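Local coordinates for sulfur oxidation protein soxB (Thermus thermophilus, PDB 2WDD), which probably hydrolyses the sulfur-sulfur bond of cysteine S-thiosulfonate in the sulfur oxidation pathway, using a two-manganese centre of the 5'-nucleotidase family, at residues F34-Y45 with G99-L107; P402-I410 with H420-T428. One frame throughout, in Å; residues are numbered along the deposited sequence. Where two conformers were deposited one is given.

Contact 1: F34-Y45 with G99-L107; sequences FSDLHGQAFPHY and GPIGGMGAL. With MN (manganese (II) ion), chain G.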
# COMPACT_ATOMS: atom_id res chain seq x y z
N PHE A 34 -1.82 9.20 8.33
CA PHE A 34 -2.21 8.58 7.07
C PHE A 34 -0.95 7.93 6.52
O PHE A 34 0.16 8.28 6.93
CB PHE A 34 -2.80 9.58 6.07
CG PHE A 34 -1.82 10.62 5.60
CD1 PHE A 34 -1.13 10.46 4.41
CD2 PHE A 34 -1.57 11.75 6.37
CE1 PHE A 34 -0.22 11.42 3.98
CE2 PHE A 34 -0.64 12.70 5.96
CZ PHE A 34 0.02 12.54 4.74
N SER A 35 -1.10 6.96 5.64
CA SER A 35 0.06 6.27 5.11
C SER A 35 -0.28 5.72 3.74
O SER A 35 -1.46 5.59 3.37
CB SER A 35 0.46 5.11 6.03
OG SER A 35 1.71 4.54 5.67
N ASP A 36 0.75 5.41 2.99
CA ASP A 36 0.56 4.76 1.70
C ASP A 36 -0.35 5.48 0.72
O ASP A 36 -1.09 4.86 -0.05
CB ASP A 36 0.11 3.31 1.93
CG ASP A 36 1.17 2.49 2.65
OD1 ASP A 36 2.08 1.95 2.00
OD2 ASP A 36 1.17 2.48 3.90
N LEU A 37 -0.23 6.81 0.70
CA LEU A 37 -0.99 7.63 -0.25
C LEU A 37 -0.65 7.26 -1.69
O LEU A 37 -1.50 7.38 -2.58
CB LEU A 37 -0.68 9.10 -0.01
CG LEU A 37 -1.39 10.15 -0.87
CD1 LEU A 37 -2.90 10.10 -0.70
CD2 LEU A 37 -0.88 11.53 -0.53
N HIS A 38 0.60 6.87 -1.93
CA HIS A 38 1.04 6.49 -3.26
C HIS A 38 0.68 7.55 -4.30
O HIS A 38 0.14 7.27 -5.37
CB HIS A 38 0.53 5.11 -3.63
CG HIS A 38 1.27 3.99 -2.96
ND1 HIS A 38 2.51 3.55 -3.38
CD2 HIS A 38 0.96 3.24 -1.87
CE1 HIS A 38 2.90 2.55 -2.62
NE2 HIS A 38 1.99 2.36 -1.68
N GLY A 39 1.01 8.79 -3.94
CA GLY A 39 0.85 9.97 -4.78
C GLY A 39 -0.52 10.27 -5.35
O GLY A 39 -0.64 11.04 -6.31
N GLN A 40 -1.56 9.67 -4.77
CA GLN A 40 -2.91 9.83 -5.28
C GLN A 40 -3.46 11.22 -5.04
O GLN A 40 -3.96 11.54 -3.97
CB GLN A 40 -3.82 8.72 -4.77
CG GLN A 40 -3.38 7.34 -5.28
CD GLN A 40 -3.42 7.28 -6.80
OE1 GLN A 40 -4.49 7.44 -7.39
NE2 GLN A 40 -2.25 7.14 -7.43
N ALA A 41 -3.33 12.06 -6.06
CA ALA A 41 -3.67 13.47 -5.94
C ALA A 41 -5.15 13.81 -6.00
O ALA A 41 -5.58 14.85 -5.49
CB ALA A 41 -2.91 14.26 -6.98
N PHE A 42 -5.92 12.94 -6.63
CA PHE A 42 -7.32 13.21 -6.85
C PHE A 42 -8.26 12.21 -6.24
O PHE A 42 -7.91 11.04 -6.06
CB PHE A 42 -7.57 13.27 -8.35
CG PHE A 42 -6.72 14.28 -9.06
CD1 PHE A 42 -5.59 13.89 -9.76
CD2 PHE A 42 -6.97 15.63 -8.88
CE1 PHE A 42 -4.77 14.84 -10.36
CE2 PHE A 42 -6.15 16.58 -9.48
CZ PHE A 42 -5.06 16.19 -10.21
N PRO A 43 -9.51 12.64 -5.97
CA PRO A 43 -10.51 11.71 -5.45
C PRO A 43 -10.60 10.54 -6.43
O PRO A 43 -10.54 10.73 -7.65
CB PRO A 43 -11.80 12.52 -5.51
CG PRO A 43 -11.35 13.94 -5.35
CD PRO A 43 -10.03 14.02 -6.08
N HIS A 44 -10.69 9.33 -5.90
CA HIS A 44 -10.77 8.15 -6.74
C HIS A 44 -11.47 7.05 -5.95
O HIS A 44 -11.98 7.30 -4.86
CB HIS A 44 -9.37 7.72 -7.22
CG HIS A 44 -8.46 7.25 -6.13
ND1 HIS A 44 -7.89 6.00 -6.13
CD2 HIS A 44 -8.00 7.88 -5.02
CE1 HIS A 44 -7.14 5.86 -5.05
NE2 HIS A 44 -7.21 6.97 -4.34
N TYR A 45 -11.48 5.83 -6.46
CA TYR A 45 -12.11 4.74 -5.73
C TYR A 45 -11.05 3.72 -5.38
O TYR A 45 -10.12 3.52 -6.14
CB TYR A 45 -13.22 4.12 -6.55
CG TYR A 45 -14.27 5.13 -6.94
CD1 TYR A 45 -15.32 5.44 -6.08
CD2 TYR A 45 -14.16 5.84 -8.13
CE1 TYR A 45 -16.27 6.41 -6.43
CE2 TYR A 45 -15.11 6.80 -8.49
CZ TYR A 45 -16.16 7.06 -7.64
OH TYR A 45 -17.10 8.01 -7.99
N GLY A 99 -19.65 8.49 -2.84
CA GLY A 99 -18.69 9.20 -3.66
C GLY A 99 -17.28 8.67 -3.53
O GLY A 99 -17.01 7.73 -2.77
N PRO A 100 -16.34 9.24 -4.30
CA PRO A 100 -14.95 8.81 -4.29
C PRO A 100 -14.28 9.14 -2.96
O PRO A 100 -14.72 10.03 -2.21
CB PRO A 100 -14.32 9.65 -5.41
CG PRO A 100 -15.14 10.91 -5.40
CD PRO A 100 -16.54 10.45 -5.13
N ILE A 101 -13.17 8.45 -2.70
CA ILE A 101 -12.37 8.68 -1.51
C ILE A 101 -11.09 9.42 -1.89
O ILE A 101 -10.75 9.57 -3.07
CB ILE A 101 -12.05 7.36 -0.76
CG1 ILE A 101 -11.37 6.33 -1.68
CG2 ILE A 101 -13.32 6.76 -0.15
CD1 ILE A 101 -9.92 6.66 -2.01
N GLY A 102 -10.39 9.90 -0.87
CA GLY A 102 -9.11 10.54 -1.07
C GLY A 102 -9.11 11.84 -1.84
O GLY A 102 -10.10 12.59 -1.86
N GLY A 103 -7.97 12.10 -2.46
CA GLY A 103 -7.67 13.35 -3.14
C GLY A 103 -6.87 14.17 -2.13
O GLY A 103 -7.19 14.18 -0.93
N MET A 104 -5.81 14.83 -2.58
CA MET A 104 -5.01 15.62 -1.66
C MET A 104 -5.80 16.81 -1.13
O MET A 104 -5.61 17.24 0.01
CB MET A 104 -3.72 16.09 -2.34
CG MET A 104 -2.71 14.97 -2.51
SD MET A 104 -1.43 15.39 -3.70
CE MET A 104 -0.32 14.02 -3.49
N GLY A 105 -6.71 17.33 -1.94
CA GLY A 105 -7.54 18.45 -1.52
C GLY A 105 -8.37 18.09 -0.31
O GLY A 105 -8.29 18.73 0.74
N ALA A 106 -9.16 17.02 -0.44
CA ALA A 106 -10.02 16.58 0.65
C ALA A 106 -9.24 16.10 1.88
O ALA A 106 -9.63 16.38 3.01
CB ALA A 106 -10.97 15.51 0.17
N LEU A 107 -8.13 15.40 1.66
CA LEU A 107 -7.32 14.93 2.79
C LEU A 107 -6.79 16.13 3.56
O LEU A 107 -6.77 16.15 4.79
CB LEU A 107 -6.19 14.00 2.32
CG LEU A 107 -5.18 13.50 3.36
CD1 LEU A 107 -5.86 12.76 4.51
CD2 LEU A 107 -4.10 12.63 2.72
MN MN G . 2.31 1.04 0.11
O HOH W 1 -5.92 10.29 -2.41
O HOH W 2 -7.54 16.65 -4.71
O HOH W 3 3.32 -0.65 0.79
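The metal-binding loop Phe34-Tyr45, which follows strand 29-34 of the metallophosphoesterase-type domain, packs on Gly99-Leu107, a loop that leads through the N-cap Gly103 into the first turn of helix 104-120. At the end of the contact nearer the metal ligands the packing is apolar: Leu107 CD2 sits over one face of the Phe34 ring, 4.2 Å from its centroid, and Leu37 CD2 meets Met104 CE. Extended beyond CG (chi3 172°), Met104 also lays SD against Ala41 CB. Between these residues and Tyr45 the backbones take over. Met104 N donates to Ala41 O (2.9 Å), and one water joins Gln40 O to Gly103 N. His44 and Ile101 form a single antiparallel hydrogen-bonded bridge, N to O both ways. Beyond it, the Tyr45 ring lies with one face over Pro100 CB in a CH-pi contact; an alanine here removes the ring, and would probably leave a gap beside the proline. Leu37 is flanked in sequence by Asp36 and His38, whose manganese ion is completed by a water, Asp132 and His288. Asp36 OD1 binds the manganese at 2.1 Å. His38 NE2 meets the same manganese at 2.2 Å.

Contact 2: P402-I410 with H420-T428; sequences PAVRWGTTI and HLYAYTGFT. With TBU (tertiary-butyl alcohol), chain D.
Trp406 and Phe427 form the apolar centre, an edge-to-face aromatic pair whose planes meet at 58° with centroids 4.8 Å apart. The tryptophan supplies the edge: CZ2 and CH2 of its six-membered ring come down on one face of Phe427, CH2 lying 3.6 Å from Phe427 CE2. Pro402 CG meets Phe427 CZ at 3.7 Å. Val404 joins two rings with its two methyls, CG1 reaching Phe427 CZ while CG2 covers a face of the indole. Trp406 CG stands between its own backbone N and carbonyl carbon (chi1 44°), a torsion that brings the benzo edge to the end of helix 418-425, where CE3 lies 3.1 Å from Ala423 O in the indole plane.

A second apolar group lies farther along the loop. Thr408 CG2 points over one face of the Tyr424 ring, 3.8 Å from its centroid, and also touches Ala423 CB. Ile410 CD1 is centred over the imidazole of His420, 6° off the ring normal.

Outward from these groups the contacts become polar. Tyr424 OH gives a weak hydrogen bond to Thr408 O, and one water donates to both Trp406 O and Tyr424 O. Thr408 OG1 turns to His44 ND1 and Tyr45 O. Trp406 itself reaches the metal centre: measured between nearest atoms, its side chain is about 3 Å from a bound sulfate ion and about 5 Å from a manganese ion. The arrangement is consistent with the two-domain architecture of the 5'-nucleotidase family, in which the active site lies between the metal-binding and C-terminal domains.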
# COMPACT_ATOMS: atom_id res chain seq x y z
N PRO A 402 2.65 -7.95 -11.16
CA PRO A 402 3.10 -7.74 -9.78
C PRO A 402 1.94 -7.48 -8.84
O PRO A 402 1.09 -6.60 -9.09
CB PRO A 402 3.99 -6.49 -9.91
CG PRO A 402 3.37 -5.72 -11.05
CD PRO A 402 2.85 -6.77 -12.02
N ALA A 403 1.92 -8.21 -7.74
CA ALA A 403 0.86 -8.10 -6.76
C ALA A 403 1.09 -7.00 -5.75
O ALA A 403 1.03 -7.24 -4.54
CB ALA A 403 0.65 -9.44 -6.07
N VAL A 404 1.34 -5.79 -6.23
CA VAL A 404 1.51 -4.64 -5.35
C VAL A 404 0.17 -4.30 -4.72
O VAL A 404 -0.89 -4.63 -5.26
CB VAL A 404 2.12 -3.43 -6.07
CG1 VAL A 404 3.55 -3.71 -6.51
CG2 VAL A 404 1.23 -2.96 -7.24
N ARG A 405 0.22 -3.63 -3.57
CA ARG A 405 -1.03 -3.25 -2.91
C ARG A 405 -1.50 -1.85 -3.24
O ARG A 405 -2.57 -1.43 -2.80
CB ARG A 405 -0.99 -3.52 -1.40
CG ARG A 405 -1.14 -5.01 -1.07
CD ARG A 405 -1.16 -5.32 0.42
NE ARG A 405 -1.27 -6.76 0.62
CZ ARG A 405 -1.51 -7.34 1.78
NH1 ARG A 405 -1.60 -8.67 1.85
NH2 ARG A 405 -1.64 -6.61 2.88
N TRP A 406 -0.73 -1.12 -4.06
CA TRP A 406 -1.17 0.20 -4.50
C TRP A 406 -1.94 0.09 -5.84
O TRP A 406 -1.83 -0.91 -6.55
CB TRP A 406 -0.00 1.18 -4.65
CG TRP A 406 1.24 0.65 -5.31
CD1 TRP A 406 2.33 0.09 -4.68
CD2 TRP A 406 1.64 0.84 -6.68
NE1 TRP A 406 3.34 -0.12 -5.58
CE2 TRP A 406 2.95 0.33 -6.81
CE3 TRP A 406 1.01 1.38 -7.80
CZ2 TRP A 406 3.63 0.33 -8.03
CZ3 TRP A 406 1.68 1.37 -9.01
CH2 TRP A 406 2.98 0.86 -9.12
N GLY A 407 -2.74 1.10 -6.14
CA GLY A 407 -3.56 1.06 -7.33
C GLY A 407 -4.82 1.90 -7.13
O GLY A 407 -4.84 2.83 -6.32
N THR A 408 -5.86 1.56 -7.87
CA THR A 408 -7.11 2.31 -7.82
C THR A 408 -8.20 1.36 -8.27
O THR A 408 -7.92 0.21 -8.63
CB THR A 408 -6.98 3.59 -8.68
OG1 THR A 408 -8.06 4.48 -8.42
CG2 THR A 408 -6.96 3.24 -10.16
N THR A 409 -9.45 1.81 -8.24
CA THR A 409 -10.56 0.96 -8.62
C THR A 409 -11.42 1.69 -9.65
O THR A 409 -11.82 2.82 -9.41
CB THR A 409 -11.40 0.58 -7.37
OG1 THR A 409 -10.57 -0.03 -6.38
CG2 THR A 409 -12.52 -0.37 -7.74
N ILE A 410 -11.71 1.04 -10.77
CA ILE A 410 -12.54 1.64 -11.83
C ILE A 410 -13.96 1.09 -11.73
O ILE A 410 -14.16 -0.12 -11.72
CB ILE A 410 -11.96 1.33 -13.22
CG1 ILE A 410 -10.47 1.65 -13.26
CG2 ILE A 410 -12.72 2.10 -14.31
CD1 ILE A 410 -10.19 3.08 -12.96
N HIS A 420 -5.12 6.90 -14.29
CA HIS A 420 -5.37 5.57 -13.73
C HIS A 420 -4.22 4.63 -14.09
O HIS A 420 -3.77 3.84 -13.26
CB HIS A 420 -6.67 4.97 -14.25
CG HIS A 420 -7.91 5.71 -13.85
ND1 HIS A 420 -8.89 6.05 -14.75
CD2 HIS A 420 -8.36 6.10 -12.63
CE1 HIS A 420 -9.89 6.64 -14.12
NE2 HIS A 420 -9.59 6.70 -12.83
N LEU A 421 -3.77 4.67 -15.34
CA LEU A 421 -2.68 3.78 -15.74
C LEU A 421 -1.47 4.03 -14.84
O LEU A 421 -0.79 3.08 -14.44
CB LEU A 421 -2.30 3.98 -17.20
CG LEU A 421 -3.35 3.63 -18.26
CD1 LEU A 421 -2.70 3.68 -19.66
CD2 LEU A 421 -3.97 2.28 -17.97
N TYR A 422 -1.18 5.29 -14.53
CA TYR A 422 -0.05 5.60 -13.66
C TYR A 422 -0.33 5.17 -12.22
O TYR A 422 0.57 4.71 -11.52
CB TYR A 422 0.30 7.09 -13.70
CG TYR A 422 0.78 7.60 -15.05
CD1 TYR A 422 1.73 6.90 -15.78
CD2 TYR A 422 0.30 8.80 -15.56
CE1 TYR A 422 2.16 7.37 -17.02
CE2 TYR A 422 0.74 9.28 -16.79
CZ TYR A 422 1.67 8.56 -17.51
OH TYR A 422 2.10 9.05 -18.72
N ALA A 423 -1.58 5.25 -11.79
CA ALA A 423 -1.95 4.77 -10.44
C ALA A 423 -1.74 3.26 -10.32
O ALA A 423 -1.43 2.75 -9.24
CB ALA A 423 -3.39 5.12 -10.12
N TYR A 424 -1.95 2.53 -11.41
CA TYR A 424 -1.80 1.09 -11.41
C TYR A 424 -0.40 0.60 -11.76
O TYR A 424 -0.00 -0.49 -11.34
CB TYR A 424 -2.73 0.49 -12.48
CG TYR A 424 -4.19 0.38 -12.11
CD1 TYR A 424 -4.60 -0.42 -11.04
CD2 TYR A 424 -5.16 0.90 -12.96
CE1 TYR A 424 -5.96 -0.62 -10.78
CE2 TYR A 424 -6.52 0.71 -12.72
CZ TYR A 424 -6.92 -0.04 -11.62
OH TYR A 424 -8.27 -0.24 -11.40
N THR A 425 0.29 1.33 -12.63
CA THR A 425 1.56 0.84 -13.16
C THR A 425 2.69 1.86 -13.15
O THR A 425 3.69 1.69 -13.87
CB THR A 425 1.38 0.30 -14.61
OG1 THR A 425 1.04 1.37 -15.50
CG2 THR A 425 0.31 -0.79 -14.68
N GLY A 426 2.53 2.91 -12.35
CA GLY A 426 3.50 3.98 -12.25
C GLY A 426 4.76 3.65 -11.49
O GLY A 426 5.11 4.35 -10.53
N PHE A 427 5.43 2.57 -11.88
CA PHE A 427 6.75 2.22 -11.33
C PHE A 427 7.74 3.15 -12.01
O PHE A 427 7.59 3.46 -13.19
CB PHE A 427 7.16 0.81 -11.78
CG PHE A 427 6.30 -0.29 -11.24
CD1 PHE A 427 6.73 -1.04 -10.15
CD2 PHE A 427 5.10 -0.63 -11.86
CE1 PHE A 427 5.95 -2.10 -9.65
CE2 PHE A 427 4.31 -1.66 -11.36
CZ PHE A 427 4.72 -2.38 -10.24
N THR A 428 8.83 3.49 -11.34
CA THR A 428 9.87 4.26 -12.02
C THR A 428 10.66 3.31 -12.93
O THR A 428 11.52 3.76 -13.70
CB THR A 428 10.84 4.93 -11.03
OG1 THR A 428 11.35 3.93 -10.13
CG2 THR A 428 10.16 6.08 -10.27
O TBU D . 5.56 9.18 -17.42
C TBU D . 6.61 10.05 -17.85
C1 TBU D . 6.27 10.68 -19.18
C2 TBU D . 6.79 11.15 -16.80
C3 TBU D . 7.90 9.25 -18.01
O HOH W 4 -1.51 -1.71 -9.23

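Contacts 1 and 2 bring segments remote in sequence together at the active site. They come in series: contact 1 closes before contact 2 opens, and their centres lie 14 Å apart. Contact 1 joins the loop after strand 29-34, of a six-stranded mixed sheet, to helix 104-120; contact 2 joins the loop after strand 398-401, in another mixed sheet, to helix 418-425 of the C-terminal domain. The two meet directly. Tyr45 O and Thr409 N probably share a hydrogen bond, Gln40 NE2 packs against Ala423 CB, and His38 packs on Trp406. Manganese ligands from one domain thus face a C-terminal aromatic residue.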